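Local coordinates for cytochrome c-552 (Thiobacillus ferrooxidans, PDB 1H1O), which carries electrons in the periplasm as a diheme, high-potential c-type cytochrome of the cytochrome c4 type, at residues A[137-141]-A[142-146]; A[155-159]-A[160-164]; A[77-80]-A[81-85]. All coordinates share one frame; numbering follows the deposited sequence.

Interaction 1 (A[137-141]-A[142-146]); sequences AGQRY and GYIIQ. With HEM (protoporphyrin IX containing Fe), chain D.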
loop_
_atom_site.group_PDB
_atom_site.type_symbol
_atom_site.label_atom_id
_atom_site.label_comp_id
_atom_site.label_asym_id
_atom_site.label_seq_id
_atom_site.Cartn_x
_atom_site.Cartn_y
_atom_site.Cartn_z
ATOM N N ALA A 137 6.004 3.034 -4.160
ATOM C CA ALA A 137 6.512 2.973 -5.525
ATOM C C ALA A 137 6.211 1.608 -6.165
ATOM O O ALA A 137 6.674 0.574 -5.691
ATOM C CB ALA A 137 8.005 3.223 -5.521
ATOM N N GLY A 138 5.428 1.606 -7.234
ATOM C CA GLY A 138 5.123 0.353 -7.896
ATOM C C GLY A 138 3.837 -0.291 -7.420
ATOM O O GLY A 138 3.398 -1.293 -7.977
ATOM N N GLN A 139 3.238 0.274 -6.381
ATOM C CA GLN A 139 1.992 -0.255 -5.861
ATOM C C GLN A 139 0.907 -0.031 -6.910
ATOM O O GLN A 139 1.022 0.859 -7.760
ATOM C CB GLN A 139 1.623 0.445 -4.557
ATOM C CG GLN A 139 0.439 -0.182 -3.828
ATOM C CD GLN A 139 0.558 -1.696 -3.761
ATOM O OE1 GLN A 139 0.200 -2.403 -4.708
ATOM N NE2 GLN A 139 1.080 -2.199 -2.649
ATOM N N ARG A 140 -0.135 -0.855 -6.863
ATOM C CA ARG A 140 -1.238 -0.747 -7.816
ATOM C C ARG A 140 -1.990 0.561 -7.627
ATOM O O ARG A 140 -2.170 1.048 -6.510
ATOM C CB ARG A 140 -2.200 -1.931 -7.664
ATOM C CG ARG A 140 -1.507 -3.285 -7.687
ATOM C CD ARG A 140 -2.403 -4.368 -8.261
ATOM N NE ARG A 140 -2.971 -3.940 -9.542
ATOM C CZ ARG A 140 -3.730 -4.708 -10.319
ATOM N NH1 ARG A 140 -4.013 -5.953 -9.945
ATOM N NH2 ARG A 140 -4.208 -4.228 -11.462
ATOM N N TYR A 141 -2.424 1.114 -8.746
ATOM C CA TYR A 141 -3.140 2.375 -8.796
ATOM C C TYR A 141 -4.424 2.378 -7.957
ATOM O O TYR A 141 -4.620 3.230 -7.074
ATOM C CB TYR A 141 -3.446 2.655 -10.258
ATOM C CG TYR A 141 -4.304 3.846 -10.524
ATOM C CD1 TYR A 141 -3.805 5.137 -10.378
ATOM C CD2 TYR A 141 -5.607 3.684 -10.962
ATOM C CE1 TYR A 141 -4.596 6.246 -10.670
ATOM C CE2 TYR A 141 -6.405 4.778 -11.256
ATOM C CZ TYR A 141 -5.897 6.054 -11.108
ATOM O OH TYR A 141 -6.704 7.125 -11.389
ATOM N N GLY A 142 -5.303 1.421 -8.243
ATOM C CA GLY A 142 -6.549 1.338 -7.518
ATOM C C GLY A 142 -6.272 1.090 -6.054
ATOM O O GLY A 142 -6.940 1.657 -5.197
ATOM N N TYR A 143 -5.279 0.262 -5.754
ATOM C CA TYR A 143 -4.991 -0.030 -4.367
ATOM C C TYR A 143 -4.635 1.219 -3.585
ATOM O O TYR A 143 -5.103 1.405 -2.460
ATOM C CB TYR A 143 -3.858 -1.026 -4.230
ATOM C CG TYR A 143 -3.594 -1.358 -2.789
ATOM C CD1 TYR A 143 -4.451 -2.199 -2.073
ATOM C CD2 TYR A 143 -2.515 -0.786 -2.116
ATOM C CE1 TYR A 143 -4.231 -2.460 -0.713
ATOM C CE2 TYR A 143 -2.287 -1.037 -0.769
ATOM C CZ TYR A 143 -3.141 -1.870 -0.073
ATOM O OH TYR A 143 -2.890 -2.116 1.252
ATOM N N ILE A 144 -3.801 2.071 -4.173
ATOM C CA ILE A 144 -3.400 3.303 -3.508
ATOM C C ILE A 144 -4.625 4.179 -3.249
ATOM O O ILE A 144 -4.870 4.625 -2.119
ATOM C CB ILE A 144 -2.380 4.061 -4.365
ATOM C CG1 ILE A 144 -1.087 3.256 -4.421
ATOM C CG2 ILE A 144 -2.155 5.474 -3.803
ATOM C CD1 ILE A 144 -0.046 3.844 -5.296
ATOM N N ILE A 145 -5.404 4.403 -4.300
ATOM C CA ILE A 145 -6.618 5.209 -4.197
ATOM C C ILE A 145 -7.537 4.632 -3.132
ATOM O O ILE A 145 -8.122 5.363 -2.332
ATOM C CB ILE A 145 -7.378 5.227 -5.524
ATOM C CG1 ILE A 145 -6.496 5.866 -6.600
ATOM C CG2 ILE A 145 -8.715 5.964 -5.352
ATOM C CD1 ILE A 145 -7.132 5.919 -7.966
ATOM N N GLN A 146 -7.656 3.312 -3.116
ATOM C CA GLN A 146 -8.519 2.654 -2.144
ATOM C C GLN A 146 -8.038 2.884 -0.723
ATOM O O GLN A 146 -8.830 3.106 0.185
ATOM C CB GLN A 146 -8.584 1.152 -2.402
ATOM C CG GLN A 146 -9.495 0.430 -1.416
ATOM C CD GLN A 146 -10.899 1.028 -1.414
ATOM O OE1 GLN A 146 -11.218 1.929 -0.625
ATOM N NE2 GLN A 146 -11.738 0.542 -2.317
HETATM C CHA HEM D . -3.518 -6.959 1.592
HETATM C CHB HEM D . -0.476 -10.356 3.093
HETATM C CHC HEM D . -3.370 -13.721 1.215
HETATM C CHD HEM D . -6.331 -10.359 -0.375
HETATM C C1A HEM D . -2.415 -7.581 2.180
HETATM C C2A HEM D . -1.343 -6.910 2.885
HETATM C C3A HEM D . -0.477 -7.875 3.307
HETATM C C4A HEM D . -1.041 -9.128 2.851
HETATM C CMA HEM D . 0.804 -7.748 4.092
HETATM C CAA HEM D . -1.242 -5.419 3.098
HETATM C CBA HEM D . -0.371 -4.720 2.030
HETATM C CGA HEM D . -0.267 -3.315 2.165
HETATM O O1A HEM D . 0.299 -2.713 1.185
HETATM O O2A HEM D . -0.691 -2.672 3.148
HETATM C C1B HEM D . -1.010 -11.570 2.706
HETATM C C2B HEM D . -0.396 -12.836 3.028
HETATM C C3B HEM D . -1.224 -13.795 2.525
HETATM C C4B HEM D . -2.317 -13.096 1.870
HETATM C CMB HEM D . 0.903 -12.972 3.801
HETATM C CAB HEM D . -1.108 -15.296 2.601
HETATM C CBB HEM D . -1.122 -15.878 4.042
HETATM C C1C HEM D . -4.423 -13.109 0.606
HETATM C C2C HEM D . -5.503 -13.796 -0.059
HETATM C C3C HEM D . -6.339 -12.820 -0.495
HETATM C C4C HEM D . -5.767 -11.578 -0.114
HETATM C CMC HEM D . -5.588 -15.294 -0.170
HETATM C CAC HEM D . -7.674 -12.937 -1.250
HETATM C CBC HEM D . -8.733 -13.810 -0.513
HETATM C C1D HEM D . -5.826 -9.126 0.013
HETATM C C2D HEM D . -6.494 -7.869 -0.260
HETATM C C3D HEM D . -5.719 -6.931 0.315
HETATM C C4D HEM D . -4.564 -7.605 0.906
HETATM C CMD HEM D . -7.799 -7.743 -1.010
HETATM C CAD HEM D . -5.936 -5.459 0.410
HETATM C CBD HEM D . -7.050 -5.315 1.574
HETATM C CGD HEM D . -7.120 -4.085 2.242
HETATM O O1D HEM D . -7.361 -3.056 1.581
HETATM O O2D HEM D . -6.990 -4.002 3.497
HETATM N NA HEM D . -2.220 -8.925 2.165
HETATM N NB HEM D . -2.185 -11.733 1.997
HETATM N NC HEM D . -4.602 -11.739 0.557
HETATM N ND HEM D . -4.661 -8.945 0.714
HETATM FE FE HEM D . -3.414 -10.335 1.325
#
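The Tyr-141 ring carries Ile-145 on one face: CD1 stands over it, 3.6 Å from the ring centroid and displaced toward the hydroxyl end, a CH-pi contact in which Ile-145 CD1 lies 3.4 Å from Tyr-141 CZ. Tyr-141 also stacks on the ring of His-97. The second ring, Tyr-143, has the propionate carbon CAD of the chain D heme at its edge, with Tyr-143 CE1 3.6 Å from it. Gln-139 approaches this ring obliquely, its CG 3.5 Å from Tyr-143 CD2 and its amide plane turned 55° from the ring.

The backbone shows why these residues meet. Arg-140 is the N-cap of helix 141-153, and the first turn closes through Ile-144 N to Arg-140 O (3.0 Å) and an almost straight bond from Ile-145 N to Tyr-141 O (3.1 Å). That i to i+4 spacing brings Ile-145 to Tyr-141, while Gln-139, still in the loop, folds back beside the helix. There Gln-139 bends at chi2 (46°), which returns OE1 to its own chain, where a lone pair in the carbonyl plane accepts Arg-140 N at 2.7 Å. Arg-34 N donates to the same oxygen, so two N-H groups fix the amide.

Tyr-143 extends with CG opposite its backbone N (chi1 -178°), and its hydroxyl reaches between the propionates of the two hemes. Tyr-143 OH is hydrogen-bonded to O2A of the chain C heme and lies 3.0 Å from O2A of the chain D heme; Arg-55 adds a weak bond. The Arg-140 side chain leads away from the helix, to Thr-27.

Interaction 2 (A[155-159]-A[160-164]); sequences TRVNT and LMNQI. With HEM (protoporphyrin IX containing Fe), chain C.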
loop_
_atom_site.group_PDB
_atom_site.type_symbol
_atom_site.label_atom_id
_atom_site.label_comp_id
_atom_site.label_asym_id
_atom_site.label_seq_id
_atom_site.Cartn_x
_atom_site.Cartn_y
_atom_site.Cartn_z
ATOM N N THR A 155 -11.855 4.491 7.920
ATOM C CA THR A 155 -12.147 3.069 8.040
ATOM C C THR A 155 -10.856 2.257 8.200
ATOM O O THR A 155 -10.863 1.161 8.772
ATOM C CB THR A 155 -13.033 2.588 6.864
ATOM O OG1 THR A 155 -12.442 2.955 5.612
ATOM C CG2 THR A 155 -14.403 3.259 6.962
ATOM N N ARG A 156 -9.750 2.784 7.681
ATOM C CA ARG A 156 -8.473 2.148 7.914
ATOM C C ARG A 156 -7.897 3.101 8.950
ATOM O O ARG A 156 -7.582 4.257 8.643
ATOM C CB ARG A 156 -7.576 2.109 6.681
ATOM C CG ARG A 156 -6.235 1.479 7.038
ATOM C CD ARG A 156 -5.340 1.254 5.845
ATOM N NE ARG A 156 -3.988 0.941 6.286
ATOM C CZ ARG A 156 -2.986 0.639 5.473
ATOM N NH1 ARG A 156 -3.186 0.595 4.163
ATOM N NH2 ARG A 156 -1.774 0.419 5.974
ATOM N N VAL A 157 -7.794 2.623 10.185
ATOM C CA VAL A 157 -7.321 3.442 11.283
ATOM C C VAL A 157 -5.813 3.495 11.444
ATOM O O VAL A 157 -5.142 2.480 11.660
ATOM C CB VAL A 157 -7.935 2.972 12.619
ATOM C CG1 VAL A 157 -7.394 3.805 13.759
ATOM C CG2 VAL A 157 -9.446 3.087 12.573
ATOM N N ASN A 158 -5.292 4.707 11.345
ATOM C CA ASN A 158 -3.874 4.980 11.506
ATOM C C ASN A 158 -3.774 6.474 11.763
ATOM O O ASN A 158 -4.112 7.292 10.911
ATOM C CB ASN A 158 -3.092 4.600 10.252
ATOM C CG ASN A 158 -1.624 4.964 10.358
ATOM O OD1 ASN A 158 -1.194 6.018 9.876
ATOM N ND2 ASN A 158 -0.845 4.100 11.011
ATOM N N THR A 159 -3.334 6.819 12.962
ATOM C CA THR A 159 -3.216 8.213 13.349
ATOM C C THR A 159 -2.489 9.031 12.287
ATOM O O THR A 159 -2.984 10.068 11.849
ATOM C CB THR A 159 -2.480 8.341 14.696
ATOM O OG1 THR A 159 -3.246 7.688 15.714
ATOM C CG2 THR A 159 -2.303 9.809 15.069
ATOM N N LEU A 160 -1.329 8.552 11.857
ATOM C CA LEU A 160 -0.538 9.267 10.852
ATOM C C LEU A 160 -1.268 9.507 9.548
ATOM O O LEU A 160 -1.478 10.657 9.143
ATOM C CB LEU A 160 0.760 8.505 10.583
ATOM C CG LEU A 160 1.986 8.857 11.436
ATOM C CD1 LEU A 160 1.570 9.367 12.795
ATOM C CD2 LEU A 160 2.887 7.635 11.545
ATOM N N MET A 161 -1.668 8.426 8.889
ATOM C CA MET A 161 -2.365 8.541 7.615
ATOM C C MET A 161 -3.770 9.098 7.704
ATOM O O MET A 161 -4.235 9.736 6.772
ATOM C CB MET A 161 -2.373 7.195 6.896
ATOM C CG MET A 161 -1.018 6.863 6.285
ATOM S SD MET A 161 -0.477 8.164 5.131
ATOM C CE MET A 161 -1.871 8.208 4.016
ATOM N N ASN A 162 -4.468 8.852 8.805
ATOM C CA ASN A 162 -5.803 9.428 8.922
ATOM C C ASN A 162 -5.632 10.949 8.913
ATOM O O ASN A 162 -6.407 11.672 8.280
ATOM C CB ASN A 162 -6.498 8.964 10.201
ATOM C CG ASN A 162 -6.965 7.528 10.109
ATOM O OD1 ASN A 162 -7.375 7.075 9.042
ATOM N ND2 ASN A 162 -6.915 6.811 11.221
ATOM N N GLN A 163 -4.597 11.433 9.592
ATOM C CA GLN A 163 -4.351 12.859 9.614
ATOM C C GLN A 163 -3.861 13.329 8.251
ATOM O O GLN A 163 -4.361 14.315 7.730
ATOM C CB GLN A 163 -3.335 13.213 10.694
ATOM C CG GLN A 163 -3.934 13.283 12.078
ATOM C CD GLN A 163 -4.950 14.389 12.193
ATOM O OE1 GLN A 163 -6.101 14.149 12.565
ATOM N NE2 GLN A 163 -4.536 15.618 11.868
ATOM N N ILE A 164 -2.907 12.608 7.670
ATOM C CA ILE A 164 -2.368 12.961 6.366
ATOM C C ILE A 164 -3.417 12.978 5.246
ATOM O O ILE A 164 -3.371 13.831 4.367
ATOM C CB ILE A 164 -1.222 11.991 5.949
ATOM C CG1 ILE A 164 0.131 12.504 6.444
ATOM C CG2 ILE A 164 -1.152 11.874 4.444
ATOM C CD1 ILE A 164 0.267 12.594 7.948
HETATM C CHA HEM C . 0.707 4.213 4.435
HETATM C CHB HEM C . -0.139 7.423 0.985
HETATM C CHC HEM C . 2.121 10.754 3.634
HETATM C CHD HEM C . 2.996 7.535 7.024
HETATM C C1A HEM C . 0.268 4.794 3.245
HETATM C C2A HEM C . -0.477 4.108 2.211
HETATM C C3A HEM C . -0.716 4.999 1.225
HETATM C C4A HEM C . -0.111 6.247 1.682
HETATM C CMA HEM C . -1.446 4.818 -0.074
HETATM C CAA HEM C . -0.889 2.679 2.277
HETATM C CBA HEM C . 0.186 1.715 1.796
HETATM C CGA HEM C . -0.236 0.399 1.675
HETATM O O1A HEM C . 0.594 -0.378 1.120
HETATM O O2A HEM C . -1.323 -0.020 2.086
HETATM C C1B HEM C . 0.410 8.612 1.426
HETATM C C2B HEM C . 0.320 9.841 0.682
HETATM C C3B HEM C . 0.931 10.778 1.453
HETATM C C4B HEM C . 1.421 10.117 2.625
HETATM C CMB HEM C . -0.367 9.964 -0.660
HETATM C CAB HEM C . 1.101 12.240 1.232
HETATM C CBB HEM C . -0.232 12.988 0.913
HETATM C C1C HEM C . 2.572 10.180 4.773
HETATM C C2C HEM C . 3.291 10.867 5.818
HETATM C C3C HEM C . 3.505 9.932 6.774
HETATM C C4C HEM C . 2.959 8.711 6.310
HETATM C CMC HEM C . 3.654 12.339 5.756
HETATM C CAC HEM C . 4.190 10.056 8.154
HETATM C CBC HEM C . 3.615 11.215 9.030
HETATM C C1D HEM C . 2.453 6.330 6.623
HETATM C C2D HEM C . 2.499 5.115 7.428
HETATM C C3D HEM C . 1.853 4.197 6.710
HETATM C C4D HEM C . 1.416 4.842 5.450
HETATM C CMD HEM C . 3.143 5.014 8.778
HETATM C CAD HEM C . 1.564 2.755 7.048
HETATM C CBD HEM C . 0.335 2.680 8.060
HETATM C CGD HEM C . 0.226 1.432 8.717
HETATM O O1D HEM C . 1.082 1.093 9.610
HETATM O O2D HEM C . -0.717 0.645 8.437
HETATM N NA HEM C . 0.484 6.085 2.916
HETATM N NB HEM C . 1.084 8.789 2.622
HETATM N NC HEM C . 2.382 8.846 5.091
HETATM N ND HEM C . 1.790 6.137 5.424
HETATM FE FE HEM C . 1.459 7.472 4.010
#
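Asn-158 caps helix 159-165 through its side chain: OD1 accepts Met-161 N at 2.6 Å, in the carbonyl plane and practically straight (179°). This is the N-cap bond to the third residue of the helix. Having CG trans to the backbone N (chi1 176°) brings OD1 to the N-H of Met-161 and ND2 to the propionate carbon CBD of the chain C heme. Two main-chain bonds close the same turn, Asn-162 N to Asn-158 O at 2.6 Å and Gln-163 N to Thr-159 O at 3.1 Å.

Metal binding falls to Met-161. Bends at chi2 and chi3 curl its chain over the porphyrin and set Met-161 SD 2.3 Å from the iron, which it binds, with His-123 NE2 as the other protein ligand.

Hydrogen bonds to the propionates come from Arg-156, whose extended chain presents two nitrogens to the two propionates of this heme: NH1 donates to O2A at 2.9 Å and NH2 to O2D at 2.7 Å. Tyr-42 also bonds NH2. The guanidinium would be expected to offset part of the propionate charge.

Apolar contacts complete the grip. Leu-160 CG rests 3.7 Å from CBC of the chain C heme, and Ile-164 CG2 lies 3.6 Å from its CHC. A capped short helix delivering a methionine to the iron across from histidine is the loop that supplies the axial methionine in a class I c-type cytochrome.

Interaction 3 (A[77-80]-A[81-85]); sequences TALA and DYFNA. With HEM (protoporphyrin IX containing Fe), chain D.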
loop_
_atom_site.group_PDB
_atom_site.type_symbol
_atom_site.label_atom_id
_atom_site.label_comp_id
_atom_site.label_asym_id
_atom_site.label_seq_id
_atom_site.Cartn_x
_atom_site.Cartn_y
_atom_site.Cartn_z
ATOM N N THR A 77 6.141 -13.449 10.262
ATOM C CA THR A 77 7.515 -13.039 10.011
ATOM C C THR A 77 8.108 -13.732 8.788
ATOM O O THR A 77 8.814 -13.117 7.985
ATOM C CB THR A 77 8.400 -13.347 11.224
ATOM O OG1 THR A 77 7.894 -12.640 12.365
ATOM C CG2 THR A 77 9.852 -12.928 10.950
ATOM N N ALA A 78 7.823 -15.020 8.653
ATOM C CA ALA A 78 8.342 -15.783 7.527
ATOM C C ALA A 78 7.851 -15.172 6.223
ATOM O O ALA A 78 8.622 -14.934 5.292
ATOM C CB ALA A 78 7.893 -17.239 7.633
ATOM N N LEU A 79 6.551 -14.924 6.170
ATOM C CA LEU A 79 5.932 -14.346 4.990
ATOM C C LEU A 79 6.458 -12.946 4.730
ATOM O O LEU A 79 6.850 -12.616 3.605
ATOM C CB LEU A 79 4.419 -14.308 5.174
ATOM C CG LEU A 79 3.776 -15.694 5.249
ATOM C CD1 LEU A 79 2.301 -15.572 5.573
ATOM C CD2 LEU A 79 3.989 -16.399 3.917
ATOM N N ALA A 80 6.466 -12.126 5.774
ATOM C CA ALA A 80 6.947 -10.756 5.654
ATOM C C ALA A 80 8.307 -10.789 4.975
ATOM O O ALA A 80 8.576 -10.033 4.035
ATOM C CB ALA A 80 7.065 -10.125 7.033
ATOM N N ASP A 81 9.154 -11.695 5.452
ATOM C CA ASP A 81 10.496 -11.851 4.915
ATOM C C ASP A 81 10.449 -12.245 3.443
ATOM O O ASP A 81 11.120 -11.647 2.593
ATOM C CB ASP A 81 11.242 -12.931 5.704
ATOM C CG ASP A 81 12.670 -12.541 6.009
ATOM O OD1 ASP A 81 12.865 -11.681 6.897
ATOM O OD2 ASP A 81 13.592 -13.081 5.358
ATOM N N TYR A 82 9.644 -13.264 3.156
ATOM C CA TYR A 82 9.505 -13.779 1.802
ATOM C C TYR A 82 9.159 -12.728 0.757
ATOM O O TYR A 82 9.887 -12.556 -0.221
ATOM C CB TYR A 82 8.443 -14.878 1.759
ATOM C CG TYR A 82 8.242 -15.423 0.369
ATOM C CD1 TYR A 82 9.211 -16.221 -0.229
ATOM C CD2 TYR A 82 7.110 -15.093 -0.369
ATOM C CE1 TYR A 82 9.065 -16.675 -1.525
ATOM C CE2 TYR A 82 6.947 -15.543 -1.672
ATOM C CZ TYR A 82 7.929 -16.333 -2.245
ATOM O OH TYR A 82 7.782 -16.768 -3.541
ATOM N N PHE A 83 8.040 -12.036 0.947
ATOM C CA PHE A 83 7.629 -11.029 -0.020
ATOM C C PHE A 83 8.585 -9.849 -0.078
ATOM O O PHE A 83 8.796 -9.278 -1.145
ATOM C CB PHE A 83 6.200 -10.549 0.274
ATOM C CG PHE A 83 5.155 -11.634 0.132
ATOM C CD1 PHE A 83 4.608 -12.243 1.250
ATOM C CD2 PHE A 83 4.769 -12.081 -1.122
ATOM C CE1 PHE A 83 3.688 -13.292 1.118
ATOM C CE2 PHE A 83 3.858 -13.121 -1.261
ATOM C CZ PHE A 83 3.317 -13.728 -0.139
ATOM N N ASN A 84 9.164 -9.485 1.067
ATOM C CA ASN A 84 10.107 -8.374 1.107
ATOM C C ASN A 84 11.269 -8.658 0.166
ATOM O O ASN A 84 11.784 -7.751 -0.483
ATOM C CB ASN A 84 10.633 -8.162 2.537
ATOM C CG ASN A 84 11.779 -7.137 2.607
ATOM O OD1 ASN A 84 11.650 -6.003 2.137
ATOM N ND2 ASN A 84 12.899 -7.540 3.205
ATOM N N ALA A 85 11.662 -9.928 0.086
ATOM C CA ALA A 85 12.768 -10.344 -0.771
ATOM C C ALA A 85 12.370 -10.588 -2.222
ATOM O O ALA A 85 13.220 -10.542 -3.104
ATOM C CB ALA A 85 13.426 -11.597 -0.197
HETATM C CHA HEM D . -3.518 -6.959 1.592
HETATM C CHB HEM D . -0.476 -10.356 3.093
HETATM C CHC HEM D . -3.370 -13.721 1.215
HETATM C CHD HEM D . -6.331 -10.359 -0.375
HETATM C C1A HEM D . -2.415 -7.581 2.180
HETATM C C2A HEM D . -1.343 -6.910 2.885
HETATM C C3A HEM D . -0.477 -7.875 3.307
HETATM C C4A HEM D . -1.041 -9.128 2.851
HETATM C CMA HEM D . 0.804 -7.748 4.092
HETATM C CAA HEM D . -1.242 -5.419 3.098
HETATM C CBA HEM D . -0.371 -4.720 2.030
HETATM C CGA HEM D . -0.267 -3.315 2.165
HETATM O O1A HEM D . 0.299 -2.713 1.185
HETATM O O2A HEM D . -0.691 -2.672 3.148
HETATM C C1B HEM D . -1.010 -11.570 2.706
HETATM C C2B HEM D . -0.396 -12.836 3.028
HETATM C C3B HEM D . -1.224 -13.795 2.525
HETATM C C4B HEM D . -2.317 -13.096 1.870
HETATM C CMB HEM D . 0.903 -12.972 3.801
HETATM C CAB HEM D . -1.108 -15.296 2.601
HETATM C CBB HEM D . -1.122 -15.878 4.042
HETATM C C1C HEM D . -4.423 -13.109 0.606
HETATM C C2C HEM D . -5.503 -13.796 -0.059
HETATM C C3C HEM D . -6.339 -12.820 -0.495
HETATM C C4C HEM D . -5.767 -11.578 -0.114
HETATM C CMC HEM D . -5.588 -15.294 -0.170
HETATM C CAC HEM D . -7.674 -12.937 -1.250
HETATM C CBC HEM D . -8.733 -13.810 -0.513
HETATM C C1D HEM D . -5.826 -9.126 0.013
HETATM C C2D HEM D . -6.494 -7.869 -0.260
HETATM C C3D HEM D . -5.719 -6.931 0.315
HETATM C C4D HEM D . -4.564 -7.605 0.906
HETATM C CMD HEM D . -7.799 -7.743 -1.010
HETATM C CAD HEM D . -5.936 -5.459 0.410
HETATM C CBD HEM D . -7.050 -5.315 1.574
HETATM C CGD HEM D . -7.120 -4.085 2.242
HETATM O O1D HEM D . -7.361 -3.056 1.581
HETATM O O2D HEM D . -6.990 -4.002 3.497
HETATM N NA HEM D . -2.220 -8.925 2.165
HETATM N NB HEM D . -2.185 -11.733 1.997
HETATM N NC HEM D . -4.602 -11.739 0.557
HETATM N ND HEM D . -4.661 -8.945 0.714
HETATM FE FE HEM D . -3.414 -10.335 1.325
#
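Phe-83 and Leu-79 stand one helical turn apart with their side chains side by side, both directed at the chain D heme. From CB, 4.0 Å from Leu-79 O, the Phe-83 side chain runs with CG opposite the carbonyl carbon (chi1 -64°), which carries the ring back along the preceding turn. Phe-83 CD1 comes nearest the backbone, 3.3 Å from Leu-79 O. Phe-83 CE1, one atom further, lies 4.2 Å from Leu-79 CD2. Phe-83 CE1 is also 3.9 Å from the pyrrole methyl CMB of the heme, which approaches the ring obliquely. Over one ring face, above its centre, sits Tyr-82 CD2, and the side chain also touches Cys-16, Leu-35 and Met-43.

Leu-79 reaches the same methyl by its other branch, with CD1 3.4 Å from CMB of the chain D heme. The two leucine branches divide the work between porphyrin and phenylalanine. With an alanine in place of Phe-83, a gap would probably open beside Leu-79 CD2 and the heme methyl, and the Tyr-82 ring would lose the face on which its edge rests.

Regular alpha-helical bonds hold the spacing, among them Phe-83 N to Leu-79 O at 3.0 Å. This is helix 73-85, the last helix of the first cytochrome c domain; Ala-80 and Phe-83 both pack on Met-43 of helix 40-51. Since every side-chain contact with the heme is carbon against carbon, Leu-79 and Phe-83 give it an apolar wall, and such shielding from water is consistent with a high reduction potential.

In the fold
From the N terminus, interaction 3 comes first, wholly within helix 73-85 at the end of the first cytochrome c domain. Interaction 1 follows in the second, where the loop after helix 120-123 turns into helix 141-153, and interaction 2 where the next loop enters helix 159-165. Each is local and closes about a single helical turn; the three run in series, with none nested or crossing. The hemes tie them together. Interactions 1 and 3 both touch the chain D heme, although their nearest atoms are about 10 Å apart, while 1 and 2 touch directly, Tyr-143 OH lying 4.0 Å from Arg-156 NH1. Reaching both hemes through Tyr-143, interaction 1 appears to sit where the two heme domains meet.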